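Local coordinates for erythromycin C-12 hydroxylase (Saccharopolyspora erythraea, PDB 2JJN), which hydroxylates the macrolactone ring of erythromycin D at C-12 to give erythromycin C, using a heme b cofactor, molecular oxygen and NADPH, at residues 247-252 and 361-366; 117-122 and 367-372; 139-144 and 163-168; 253-258 and 397-402. The protein carries 2 engineered substitutions. All blocks are in the same frame, centred on the assembly; numbering follows the deposited sequence.

Contact 1: residues 247-252 and 361-366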
loop_
_atom_site.group_PDB
_atom_site.type_symbol
_atom_site.label_atom_id
_atom_site.label_comp_id
_atom_site.label_asym_id
_atom_site.label_seq_id
_atom_site.Cartn_x
_atom_site.Cartn_y
_atom_site.Cartn_z
ATOM N N THR A 247 -1.872 -7.003 -1.911
ATOM C CA THR A 247 -3.145 -7.571 -2.378
ATOM C C THR A 247 -3.854 -6.667 -3.431
ATOM O O THR A 247 -4.223 -7.139 -4.499
ATOM C CB THR A 247 -4.080 -7.792 -1.203
ATOM O OG1 THR A 247 -3.448 -8.733 -0.318
ATOM C CG2 THR A 247 -5.502 -8.316 -1.629
ATOM N N VAL A 248 -3.997 -5.389 -3.129
ATOM C CA VAL A 248 -4.564 -4.427 -4.084
ATOM C C VAL A 248 -3.718 -4.312 -5.367
ATOM O O VAL A 248 -4.276 -4.237 -6.475
ATOM C CB VAL A 248 -4.681 -3.060 -3.354
ATOM C CG1 VAL A 248 -5.011 -1.971 -4.345
ATOM C CG2 VAL A 248 -5.772 -3.191 -2.207
ATOM N N LEU A 249 -2.399 -4.264 -5.237
ATOM C CA LEU A 249 -1.562 -4.108 -6.436
ATOM C C LEU A 249 -1.720 -5.288 -7.376
ATOM O O LEU A 249 -1.871 -5.093 -8.589
ATOM C CB LEU A 249 -0.103 -3.934 -6.075
ATOM C CG LEU A 249 0.815 -3.744 -7.286
ATOM C CD1 LEU A 249 0.398 -2.546 -8.090
ATOM C CD2 LEU A 249 2.285 -3.563 -6.844
ATOM N N LEU A 250 -1.714 -6.509 -6.820
ATOM C CA LEU A 250 -1.784 -7.667 -7.747
ATOM C C LEU A 250 -3.100 -7.674 -8.510
ATOM O O LEU A 250 -3.114 -7.928 -9.735
ATOM C CB LEU A 250 -1.599 -8.978 -6.987
ATOM C CG LEU A 250 -1.588 -10.226 -7.886
ATOM C CD1 LEU A 250 -0.462 -10.079 -8.914
ATOM C CD2 LEU A 250 -1.371 -11.500 -7.058
ATOM N N GLY A 251 -4.216 -7.364 -7.830
ATOM C CA GLY A 251 -5.518 -7.195 -8.543
ATOM C C GLY A 251 -5.367 -6.128 -9.643
ATOM O O GLY A 251 -5.814 -6.315 -10.775
ATOM N N ASN A 252 -4.758 -4.979 -9.302
ATOM C CA ASN A 252 -4.619 -3.883 -10.248
ATOM C C ASN A 252 -3.786 -4.294 -11.442
ATOM O O ASN A 252 -4.077 -3.864 -12.563
ATOM C CB ASN A 252 -4.012 -2.652 -9.557
ATOM C CG ASN A 252 -5.033 -2.004 -8.585
ATOM O OD1 ASN A 252 -6.196 -2.446 -8.505
ATOM N ND2 ASN A 252 -4.623 -0.911 -7.915
ATOM N N LEU A 361 9.067 -7.667 -5.243
ATOM C CA LEU A 361 9.416 -9.100 -5.391
ATOM C C LEU A 361 8.142 -9.956 -5.401
ATOM O O LEU A 361 7.977 -10.846 -6.273
ATOM C CB LEU A 361 10.334 -9.495 -4.228
ATOM C CG LEU A 361 10.748 -10.965 -4.237
ATOM C CD1 LEU A 361 11.520 -11.368 -5.502
ATOM C CD2 LEU A 361 11.570 -11.243 -2.947
ATOM N N GLU A 362 7.252 -9.692 -4.476
ATOM C CA GLU A 362 6.026 -10.476 -4.438
ATOM C C GLU A 362 5.203 -10.333 -5.716
ATOM O O GLU A 362 4.687 -11.320 -6.253
ATOM C CB GLU A 362 5.169 -10.061 -3.251
ATOM C CG GLU A 362 5.848 -10.303 -1.906
ATOM C CD GLU A 362 4.882 -10.145 -0.741
ATOM O OE1 GLU A 362 5.287 -9.659 0.336
ATOM O OE2 GLU A 362 3.699 -10.468 -0.888
ATOM N N ASN A 363 5.149 -9.118 -6.254
ATOM C CA ASN A 363 4.287 -8.930 -7.427
ATOM C C ASN A 363 4.989 -9.408 -8.710
ATOM O O ASN A 363 4.314 -9.906 -9.644
ATOM C CB ASN A 363 3.826 -7.464 -7.499
ATOM C CG ASN A 363 2.714 -7.226 -6.561
ATOM O OD1 ASN A 363 1.560 -7.491 -6.910
ATOM N ND2 ASN A 363 3.037 -6.792 -5.350
ATOM N N ARG A 364 6.324 -9.339 -8.778
ATOM C CA ARG A 364 7.046 -9.920 -9.904
ATOM C C ARG A 364 6.773 -11.419 -9.933
ATOM O O ARG A 364 6.411 -11.992 -10.977
ATOM C CB ARG A 364 8.558 -9.690 -9.758
ATOM C CG ARG A 364 9.322 -10.445 -10.852
ATOM C CD ARG A 364 10.820 -10.073 -10.852
ATOM N NE ARG A 364 11.577 -10.526 -9.680
ATOM C CZ ARG A 364 12.144 -11.733 -9.541
ATOM N NH1 ARG A 364 11.941 -12.708 -10.438
ATOM N NH2 ARG A 364 12.956 -11.966 -8.495
ATOM N N VAL A 365 7.013 -12.054 -8.796
ATOM C CA VAL A 365 6.876 -13.508 -8.747
ATOM C C VAL A 365 5.438 -13.912 -9.042
ATOM O O VAL A 365 5.184 -14.829 -9.820
ATOM C CB VAL A 365 7.357 -14.069 -7.394
ATOM C CG1 VAL A 365 7.050 -15.562 -7.312
ATOM C CG2 VAL A 365 8.859 -13.852 -7.231
ATOM N N ALA A 366 4.487 -13.195 -8.460
ATOM C CA ALA A 366 3.093 -13.542 -8.720
ATOM C C ALA A 366 2.749 -13.424 -10.213
ATOM O O ALA A 366 2.065 -14.330 -10.781
ATOM C CB ALA A 366 2.167 -12.649 -7.897
#
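Asn363 of helix 356-374 pushes its amide between Leu249 and Leu250 of helix 228-259. Its CB already points at the other helix, and with CG anti to its own carbonyl carbon (chi1 -79°) the chain carries on in that direction. CG comes to rest beside the branched end of Leu249, 3.7 Å from Leu249 CD2. From there the two ends of the amide meet different leucines. Asn363 ND2 lies 3.6 Å from Leu249 CD2, but its hydrogen bond goes back one turn to the carbonyl of Ala359 in its own helix. Asn363 OD1 is pressed against Leu250, at 3.5 Å from Leu250 CB and 3.4 Å from Leu250 N; the angle is too poor for a hydrogen bond. The two helices are the I-helix and L-helix of the P450 core, and over these buried segments their axes pass 10.2 Å apart at 36°, closer to parallel than to perpendicular. One turn beyond Asn363, Ala366 offers its CB to the isopropyl end of Leu250: both CD1 and CD2 of Leu250 abut that methyl, each 3.8 Å from Ala366 CB. Leu249 also touches the heme, as well as Val281 and Leu282 of helix 274-284, while Thr246 and Ile253, just before and just after residues 247-252, also pack on Asn363.

Contact 2: residues 117-122 and 367-372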
loop_
_atom_site.group_PDB
_atom_site.type_symbol
_atom_site.label_atom_id
_atom_site.label_comp_id
_atom_site.label_asym_id
_atom_site.label_seq_id
_atom_site.Cartn_x
_atom_site.Cartn_y
_atom_site.Cartn_z
ATOM N N ARG A 117 10.411 -19.059 -1.336
ATOM C CA ARG A 117 9.147 -19.318 -0.599
ATOM C C ARG A 117 7.936 -18.594 -1.244
ATOM O O ARG A 117 6.817 -19.125 -1.302
ATOM C CB ARG A 117 9.274 -18.976 0.910
ATOM C CG ARG A 117 7.978 -19.182 1.659
ATOM C CD ARG A 117 7.558 -20.639 1.715
ATOM N NE ARG A 117 6.430 -20.787 2.640
ATOM C CZ ARG A 117 5.487 -21.719 2.553
ATOM N NH1 ARG A 117 5.545 -22.652 1.600
ATOM N NH2 ARG A 117 4.486 -21.731 3.433
ATOM N N ILE A 118 8.171 -17.357 -1.697
ATOM C CA ILE A 118 7.130 -16.615 -2.367
ATOM C C ILE A 118 6.657 -17.407 -3.610
ATOM O O ILE A 118 5.459 -17.523 -3.874
ATOM C CB ILE A 118 7.595 -15.216 -2.809
ATOM C CG1 ILE A 118 7.860 -14.352 -1.552
ATOM C CG2 ILE A 118 6.530 -14.541 -3.664
ATOM C CD1 ILE A 118 8.665 -13.057 -1.860
ATOM N N ARG A 119 7.613 -17.902 -4.361
ATOM C CA ARG A 119 7.311 -18.661 -5.573
ATOM C C ARG A 119 6.581 -19.966 -5.244
ATOM O O ARG A 119 5.615 -20.344 -5.905
ATOM C CB ARG A 119 8.562 -18.924 -6.382
ATOM C CG ARG A 119 8.199 -19.423 -7.822
ATOM C CD ARG A 119 9.472 -19.564 -8.666
ATOM N NE ARG A 119 10.230 -18.322 -8.724
ATOM C CZ ARG A 119 9.882 -17.261 -9.476
ATOM N NH1 ARG A 119 8.766 -17.265 -10.249
ATOM N NH2 ARG A 119 10.698 -16.194 -9.488
ATOM N N ASP A 120 7.037 -20.657 -4.216
ATOM C CA ASP A 120 6.417 -21.910 -3.773
ATOM C C ASP A 120 4.963 -21.722 -3.367
ATOM O O ASP A 120 4.076 -22.435 -3.808
ATOM C CB ASP A 120 7.239 -22.409 -2.572
ATOM C CG ASP A 120 6.702 -23.701 -1.997
ATOM O OD1 ASP A 120 6.612 -24.667 -2.767
ATOM O OD2 ASP A 120 6.441 -23.785 -0.763
ATOM N N VAL A 121 4.702 -20.760 -2.481
ATOM C CA VAL A 121 3.330 -20.470 -2.048
ATOM C C VAL A 121 2.470 -20.092 -3.235
ATOM O O VAL A 121 1.374 -20.610 -3.398
ATOM C CB VAL A 121 3.352 -19.309 -0.999
ATOM C CG1 VAL A 121 1.921 -18.796 -0.735
ATOM C CG2 VAL A 121 4.020 -19.781 0.297
ATOM N N THR A 122 2.972 -19.219 -4.108
ATOM C CA THR A 122 2.193 -18.767 -5.280
ATOM C C THR A 122 1.858 -19.919 -6.199
ATOM O O THR A 122 0.695 -20.116 -6.586
ATOM C CB THR A 122 2.992 -17.728 -6.032
ATOM O OG1 THR A 122 3.137 -16.552 -5.202
ATOM C CG2 THR A 122 2.303 -17.319 -7.319
ATOM N N LEU A 367 3.166 -12.336 -10.859
ATOM C CA LEU A 367 2.852 -12.222 -12.275
ATOM C C LEU A 367 3.598 -13.287 -13.124
ATOM O O LEU A 367 2.992 -13.884 -14.053
ATOM C CB LEU A 367 3.140 -10.815 -12.774
ATOM C CG LEU A 367 2.775 -10.543 -14.246
ATOM C CD1 LEU A 367 1.309 -10.868 -14.465
ATOM C CD2 LEU A 367 3.029 -9.056 -14.574
ATOM N N GLU A 368 4.849 -13.554 -12.754
ATOM C CA GLU A 368 5.569 -14.639 -13.420
ATOM C C GLU A 368 4.796 -15.938 -13.368
ATOM O O GLU A 368 4.724 -16.676 -14.363
ATOM C CB GLU A 368 6.936 -14.838 -12.784
ATOM C CG GLU A 368 7.932 -13.700 -13.125
ATOM C CD GLU A 368 9.237 -13.851 -12.332
ATOM O OE1 GLU A 368 9.301 -14.674 -11.382
ATOM O OE2 GLU A 368 10.212 -13.112 -12.625
ATOM N N GLU A 369 4.245 -16.245 -12.184
ATOM C CA GLU A 369 3.595 -17.543 -11.980
ATOM C C GLU A 369 2.230 -17.606 -12.642
ATOM O O GLU A 369 1.813 -18.664 -13.128
ATOM C CB GLU A 369 3.495 -17.831 -10.478
ATOM C CG GLU A 369 4.849 -18.022 -9.849
ATOM C CD GLU A 369 5.536 -19.278 -10.366
ATOM O OE1 GLU A 369 4.828 -20.301 -10.440
ATOM O OE2 GLU A 369 6.732 -19.220 -10.728
ATOM N N ILE A 370 1.528 -16.461 -12.686
ATOM C CA ILE A 370 0.250 -16.400 -13.385
ATOM C C ILE A 370 0.506 -16.717 -14.847
ATOM O O ILE A 370 -0.227 -17.508 -15.470
ATOM C CB ILE A 370 -0.397 -15.029 -13.207
ATOM C CG1 ILE A 370 -0.905 -14.908 -11.754
ATOM C CG2 ILE A 370 -1.521 -14.806 -14.237
ATOM C CD1 ILE A 370 -1.344 -13.475 -11.393
ATOM N N ILE A 371 1.531 -16.062 -15.396
ATOM C CA ILE A 371 1.779 -16.222 -16.843
ATOM C C ILE A 371 2.302 -17.645 -17.109
ATOM O O ILE A 371 1.914 -18.284 -18.112
ATOM C CB ILE A 371 2.766 -15.155 -17.306
ATOM C CG1 ILE A 371 2.043 -13.812 -17.332
ATOM C CG2 ILE A 371 3.296 -15.466 -18.704
ATOM C CD1 ILE A 371 3.013 -12.609 -17.556
ATOM N N ALA A 372 3.171 -18.164 -16.229
ATOM C CA ALA A 372 3.708 -19.510 -16.416
ATOM C C ALA A 372 2.605 -20.550 -16.486
ATOM O O ALA A 372 2.641 -21.481 -17.308
ATOM C CB ALA A 372 4.717 -19.870 -15.278
#
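Charge carries most of this contact: the guanidinium of Arg119 meets the carboxylates of Glu368 and Glu369 in a salt-bridge network. NH1 and NH2 of Arg119 both donate to Glu368 OE1, at 2.9 and 2.8 Å, meeting that one oxygen nearly along its C-O bond; the Glu368 carboxylate is only 22° from coplanar with the guanidinium. NH1 makes a second, straighter bond (160°) to the anti lone pair of Glu369 OE2, 2.9 Å from NH1. That OE2 lies in the guanidinium plane, though the Glu369 carboxylate itself is steeply tilted to it. A bend at chi3 brings the arginine head round to both acids. Further salt bridges spread the charge, from Arg119 to Glu115, from Glu368 to Arg364 and from Glu369 to Arg123.

The apolar part is small and close: Thr122 CG2 lies 3.4 Å from Glu369 CB.

A hydrogen bond within helix 115-127 holds the threonine hydroxyl, Thr122 OG1 donating to Ile118 O at 2.8 Å, on the other face of that carbonyl from the Thr122 N-H.

Residues 117-122 of helix 115-127 and 367-372 of helix 356-374, the P450 D and L helices, run at 39° to each other. Helix 142-152 packs against the first, while helices 262-269 and 274-284 pack against the second.

Contact 3: residues 139-144 and 163-168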
loop_
_atom_site.group_PDB
_atom_site.type_symbol
_atom_site.label_atom_id
_atom_site.label_comp_id
_atom_site.label_asym_id
_atom_site.label_seq_id
_atom_site.Cartn_x
_atom_site.Cartn_y
_atom_site.Cartn_z
ATOM N N LEU A 139 -5.244 -16.024 -4.289
ATOM C CA LEU A 139 -3.813 -15.673 -4.298
ATOM C C LEU A 139 -3.509 -14.307 -3.695
ATOM O O LEU A 139 -2.597 -14.189 -2.859
ATOM C CB LEU A 139 -3.266 -15.702 -5.738
ATOM C CG LEU A 139 -1.775 -15.318 -5.849
ATOM C CD1 LEU A 139 -0.891 -16.301 -5.084
ATOM C CD2 LEU A 139 -1.297 -15.255 -7.292
ATOM N N ALA A 140 -4.200 -13.269 -4.136
ATOM C CA ALA A 140 -3.664 -11.918 -3.839
ATOM C C ALA A 140 -3.812 -11.623 -2.366
ATOM O O ALA A 140 -2.996 -10.909 -1.779
ATOM C CB ALA A 140 -4.342 -10.851 -4.670
ATOM N N PHE A 141 -4.860 -12.156 -1.753
ATOM C CA PHE A 141 -5.043 -11.940 -0.314
ATOM C C PHE A 141 -4.119 -12.853 0.491
ATOM O O PHE A 141 -3.306 -12.335 1.308
ATOM C CB PHE A 141 -6.507 -12.111 0.115
ATOM C CG PHE A 141 -6.739 -11.782 1.563
ATOM C CD1 PHE A 141 -7.117 -10.482 1.924
ATOM C CD2 PHE A 141 -6.555 -12.754 2.544
ATOM C CE1 PHE A 141 -7.348 -10.172 3.276
ATOM C CE2 PHE A 141 -6.757 -12.461 3.909
ATOM C CZ PHE A 141 -7.148 -11.164 4.254
ATOM N N PRO A 142 -4.163 -14.191 0.294
ATOM C CA PRO A 142 -3.317 -15.057 1.135
ATOM C C PRO A 142 -1.795 -14.900 0.976
ATOM O O PRO A 142 -1.048 -15.094 1.943
ATOM C CB PRO A 142 -3.710 -16.473 0.759
ATOM C CG PRO A 142 -4.617 -16.366 -0.447
ATOM C CD PRO A 142 -5.037 -14.964 -0.625
ATOM N N LEU A 143 -1.324 -14.632 -0.235
ATOM C CA LEU A 143 0.115 -14.622 -0.441
ATOM C C LEU A 143 0.845 -13.668 0.492
ATOM O O LEU A 143 1.721 -14.147 1.222
ATOM C CB LEU A 143 0.458 -14.362 -1.926
ATOM C CG LEU A 143 1.946 -14.149 -2.180
ATOM C CD1 LEU A 143 2.792 -15.451 -1.954
ATOM C CD2 LEU A 143 2.086 -13.636 -3.625
ATOM N N PRO A 144 0.518 -12.349 0.476
ATOM C CA PRO A 144 1.313 -11.427 1.305
ATOM C C PRO A 144 1.195 -11.715 2.787
ATOM O O PRO A 144 2.195 -11.507 3.523
ATOM C CB PRO A 144 0.760 -10.026 0.981
ATOM C CG PRO A 144 -0.391 -10.234 0.029
ATOM C CD PRO A 144 -0.565 -11.665 -0.274
ATOM N N GLY A 163 -9.378 -10.613 12.369
ATOM C CA GLY A 163 -10.236 -10.090 11.316
ATOM C C GLY A 163 -9.524 -9.766 10.029
ATOM O O GLY A 163 -8.502 -10.375 9.694
ATOM N N ASP A 164 -10.074 -8.794 9.309
ATOM C CA ASP A 164 -9.660 -8.519 7.951
ATOM C C ASP A 164 -9.624 -7.025 7.679
ATOM O O ASP A 164 -10.594 -6.291 7.958
ATOM C CB ASP A 164 -10.603 -9.229 6.963
ATOM C CG ASP A 164 -10.244 -8.972 5.502
ATOM O OD1 ASP A 164 -11.024 -9.401 4.628
ATOM O OD2 ASP A 164 -9.199 -8.342 5.219
ATOM N N TRP A 165 -8.495 -6.584 7.124
ATOM C CA TRP A 165 -8.341 -5.208 6.676
ATOM C C TRP A 165 -9.366 -4.862 5.602
ATOM O O TRP A 165 -9.775 -3.720 5.513
ATOM C CB TRP A 165 -6.903 -4.926 6.199
ATOM C CG TRP A 165 -6.418 -5.808 5.083
ATOM C CD1 TRP A 165 -5.612 -6.909 5.201
ATOM C CD2 TRP A 165 -6.689 -5.656 3.679
ATOM N NE1 TRP A 165 -5.366 -7.451 3.957
ATOM C CE2 TRP A 165 -6.013 -6.706 3.007
ATOM C CE3 TRP A 165 -7.425 -4.732 2.922
ATOM C CZ2 TRP A 165 -6.071 -6.870 1.619
ATOM C CZ3 TRP A 165 -7.481 -4.895 1.539
ATOM C CH2 TRP A 165 -6.795 -5.954 0.904
ATOM N N SER A 166 -9.758 -5.832 4.772
ATOM C CA SER A 166 -10.696 -5.571 3.679
ATOM C C SER A 166 -12.053 -5.173 4.243
ATOM O O SER A 166 -12.732 -4.302 3.692
ATOM C CB SER A 166 -10.826 -6.780 2.737
ATOM O OG SER A 166 -9.571 -7.071 2.135
ATOM N N GLY A 167 -12.431 -5.789 5.363
ATOM C CA GLY A 167 -13.692 -5.445 6.004
ATOM C C GLY A 167 -13.659 -4.059 6.618
ATOM O O GLY A 167 -14.608 -3.285 6.469
ATOM N N ALA A 168 -12.575 -3.761 7.334
ATOM C CA ALA A 168 -12.420 -2.462 8.008
ATOM C C ALA A 168 -12.487 -1.325 6.978
ATOM O O ALA A 168 -13.125 -0.285 7.206
ATOM C CB ALA A 168 -11.081 -2.420 8.743
#
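The backbones stay well apart, with the CA atoms of Phe141 and Ser166, the nearest pair, 9.4 Å from each other, and the gap is bridged by side chains. Phe141 extends its ring across with CG anti to the backbone N (chi1 -175°). The leading atom is CE1. It meets Asp164 OD2 at the ring edge, 3.2 Å away, with the carboxylate plane 75° from the ring. In the modelled conformer of Trp165, one of two, it also lies 3.4 Å from Trp165 NE1. There the phenyl and the five-membered ring of Trp165 are nearly parallel, at 23°, but slid so far apart that they scarcely overlap; their centroids are 5.2 Å distant.

Asp164 is the N-cap of helix 165-171, in the F-helix region of the P450 fold, and its OD2 accepts from Ser166 N at 2.6 Å, with the donor above the carboxylate plane. His243 of helix 228-259 sets its ring edge-to-face with both Phe141 and Trp165, and its NE2 is hydrogen-bonded to Phe141 O. Asp164 OD2 thus serves two ends: it caps a helix, and its negative charge probably attracts the slightly positive C-H edge of the phenyl; no hydrogen bond crosses the contact.

Contact 4: residues 253-258 and 397-402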
loop_
_atom_site.group_PDB
_atom_site.type_symbol
_atom_site.label_atom_id
_atom_site.label_comp_id
_atom_site.label_asym_id
_atom_site.label_seq_id
_atom_site.Cartn_x
_atom_site.Cartn_y
_atom_site.Cartn_z
ATOM N N ILE A 253 -2.771 -5.124 -11.212
ATOM C CA ILE A 253 -1.902 -5.556 -12.318
ATOM C C ILE A 253 -2.740 -6.410 -13.245
ATOM O O ILE A 253 -2.731 -6.182 -14.454
ATOM C CB ILE A 253 -0.727 -6.403 -11.738
ATOM C CG1 ILE A 253 0.311 -5.459 -11.107
ATOM C CG2 ILE A 253 -0.096 -7.242 -12.832
ATOM C CD1 ILE A 253 1.377 -6.191 -10.291
ATOM N N VAL A 254 -3.486 -7.377 -12.709
ATOM C CA VAL A 254 -4.264 -8.206 -13.635
ATOM C C VAL A 254 -5.367 -7.424 -14.340
ATOM O O VAL A 254 -5.602 -7.587 -15.579
ATOM C CB VAL A 254 -4.857 -9.424 -12.880
ATOM C CG1 VAL A 254 -5.804 -10.201 -13.831
ATOM C CG2 VAL A 254 -3.677 -10.279 -12.402
ATOM N N ARG A 255 -6.026 -6.514 -13.611
ATOM C CA ARG A 255 -7.035 -5.653 -14.250
ATOM C C ARG A 255 -6.466 -4.790 -15.383
ATOM O O ARG A 255 -7.076 -4.663 -16.474
ATOM C CB ARG A 255 -7.684 -4.727 -13.213
ATOM C CG ARG A 255 -8.734 -5.303 -12.373
ATOM C CD ARG A 255 -9.672 -4.081 -12.004
ATOM N NE ARG A 255 -8.968 -3.241 -11.037
ATOM C CZ ARG A 255 -9.163 -1.935 -10.811
ATOM N NH1 ARG A 255 -9.977 -1.185 -11.572
ATOM N NH2 ARG A 255 -8.470 -1.370 -9.815
ATOM N N THR A 256 -5.257 -4.266 -15.133
ATOM C CA THR A 256 -4.655 -3.361 -16.130
ATOM C C THR A 256 -4.169 -4.134 -17.370
ATOM O O THR A 256 -4.370 -3.696 -18.515
ATOM C CB THR A 256 -3.564 -2.557 -15.500
ATOM O OG1 THR A 256 -4.076 -1.868 -14.344
ATOM C CG2 THR A 256 -3.065 -1.495 -16.478
ATOM N N LEU A 257 -3.524 -5.282 -17.137
ATOM C CA LEU A 257 -3.161 -6.119 -18.268
ATOM C C LEU A 257 -4.378 -6.596 -19.048
ATOM O O LEU A 257 -4.300 -6.708 -20.278
ATOM C CB LEU A 257 -2.328 -7.318 -17.809
ATOM C CG LEU A 257 -0.991 -6.972 -17.212
ATOM C CD1 LEU A 257 -0.299 -8.255 -16.641
ATOM C CD2 LEU A 257 -0.092 -6.363 -18.323
ATOM N N ASP A 258 -5.503 -6.858 -18.363
ATOM C CA ASP A 258 -6.688 -7.319 -19.085
ATOM C C ASP A 258 -7.189 -6.188 -20.022
ATOM O O ASP A 258 -7.824 -6.474 -21.044
ATOM C CB ASP A 258 -7.740 -7.645 -18.023
ATOM C CG ASP A 258 -8.976 -8.377 -18.578
ATOM O OD1 ASP A 258 -8.837 -9.134 -19.574
ATOM O OD2 ASP A 258 -10.047 -8.178 -17.963
ATOM N N ARG A 397 -12.304 -5.366 -4.158
ATOM C CA ARG A 397 -12.358 -6.288 -3.033
ATOM C C ARG A 397 -12.198 -7.761 -3.441
ATOM O O ARG A 397 -11.661 -8.565 -2.699
ATOM C CB ARG A 397 -13.691 -6.136 -2.306
ATOM C CG ARG A 397 -13.826 -4.751 -1.678
ATOM C CD ARG A 397 -15.283 -4.292 -1.502
ATOM N NE ARG A 397 -16.031 -5.245 -0.696
ATOM C CZ ARG A 397 -17.359 -5.232 -0.562
ATOM N NH1 ARG A 397 -18.092 -4.305 -1.163
ATOM N NH2 ARG A 397 -17.948 -6.153 0.190
ATOM N N HIS A 398 -12.697 -8.046 -4.639
ATOM C CA HIS A 398 -12.539 -9.339 -5.264
ATOM C C HIS A 398 -12.217 -9.152 -6.708
ATOM O O HIS A 398 -12.442 -8.068 -7.256
ATOM C CB HIS A 398 -13.836 -10.122 -5.093
ATOM C CG HIS A 398 -14.078 -10.458 -3.661
ATOM N ND1 HIS A 398 -13.357 -11.437 -3.016
ATOM C CD2 HIS A 398 -14.849 -9.863 -2.718
ATOM C CE1 HIS A 398 -13.689 -11.455 -1.734
ATOM N NE2 HIS A 398 -14.616 -10.529 -1.532
ATOM N N LEU A 399 -11.715 -10.189 -7.344
ATOM C CA LEU A 399 -11.437 -10.095 -8.773
ATOM C C LEU A 399 -11.655 -11.490 -9.385
ATOM O O LEU A 399 -10.736 -12.282 -9.555
ATOM C CB LEU A 399 -9.961 -9.640 -9.004
ATOM C CG LEU A 399 -9.781 -9.204 -10.468
ATOM C CD1 LEU A 399 -10.393 -7.806 -10.728
ATOM C CD2 LEU A 399 -8.279 -9.207 -10.892
ATOM N N PRO A 400 -12.911 -11.807 -9.703
ATOM C CA PRO A 400 -13.176 -13.054 -10.393
ATOM C C PRO A 400 -12.459 -13.030 -11.711
ATOM O O PRO A 400 -12.523 -12.036 -12.460
ATOM C CB PRO A 400 -14.706 -13.014 -10.604
ATOM C CG PRO A 400 -15.208 -11.979 -9.622
ATOM C CD PRO A 400 -14.108 -10.987 -9.447
ATOM N N VAL A 401 -11.739 -14.103 -11.986
ATOM C CA VAL A 401 -11.037 -14.195 -13.269
ATOM C C VAL A 401 -11.348 -15.508 -13.961
ATOM O O VAL A 401 -11.809 -16.488 -13.354
ATOM C CB VAL A 401 -9.490 -14.087 -13.061
ATOM C CG1 VAL A 401 -9.128 -12.667 -12.573
ATOM C CG2 VAL A 401 -9.026 -15.168 -12.028
ATOM N N LEU A 402 -11.052 -15.511 -15.260
ATOM C CA LEU A 402 -11.205 -16.711 -16.077
ATOM C C LEU A 402 -9.889 -16.954 -16.785
ATOM O O LEU A 402 -9.325 -16.035 -17.411
ATOM C CB LEU A 402 -12.318 -16.513 -17.106
ATOM C CG LEU A 402 -13.732 -16.308 -16.569
ATOM C CD1 LEU A 402 -14.666 -15.741 -17.642
ATOM C CD2 LEU A 402 -14.277 -17.590 -15.989
#
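Near its C-terminal end the long I-helix of the P450 fold, 228-259, meets the small antiparallel sheet of strands 132-134, 400-402 and 378-379, with Leu399 packing on the helix just before the middle strand begins. Its CG is anti to the backbone N (chi1 -166°), which extends the side chain toward the helix, and the two methyls then part. CD1 takes the chain of Arg255, 3.4 Å from Arg255 CG and 4.0 Å from Arg255 CD. CD2 settles against Val254, 4.0 Å from both CB and CG1 of that valine. One strand position on from the intervening Pro400, Val401 points the same way, and its CG1 makes a looser touch with Val254 CG1 at 4.3 Å.

Val401 stands on the central strand of that sheet. Just before the strand, Asp134 accepts from Leu399 N through OD2 and pairs with His398 ND1 through OD1. At the far end of the helical segment, Asp258 ties the same sheet to the helix: OD1 bonds Thr378 OG1 and OD2 bonds Val379 N.

Arg255 lends only its aliphatic part to Leu399. A bend at chi3 (-73°) turns the guanidinium away along the helix, where NH2 bonds Asn252 OD1. Ile370 of helix 356-374 packs on Val254 from the side away from Leu399, and Leu135 of helix 135-140 touches both Val254 and Leu399.

From the N terminus, segment 117-122 opens contact 2, the widest span of the four, closed only by 367-372. Inside it the chain first closes contact 3, between 139-144 and 163-168. Helix 228-259 then opens contacts 1 and 4 back to back. Segment 361-366 closes contact 1, which is also nested within contact 2, and 367-372 follows directly on the same helix. Contact 4 closes last, at 397-402, so it crosses both 1 and 2. Helices 228-259 and 356-374 are therefore bound to each other, the second also to helix 115-127 and the first to the small antiparallel sheet, while contact 3 is tied in where Thr247 OG1 lies 2.7 Å from Ala140 O.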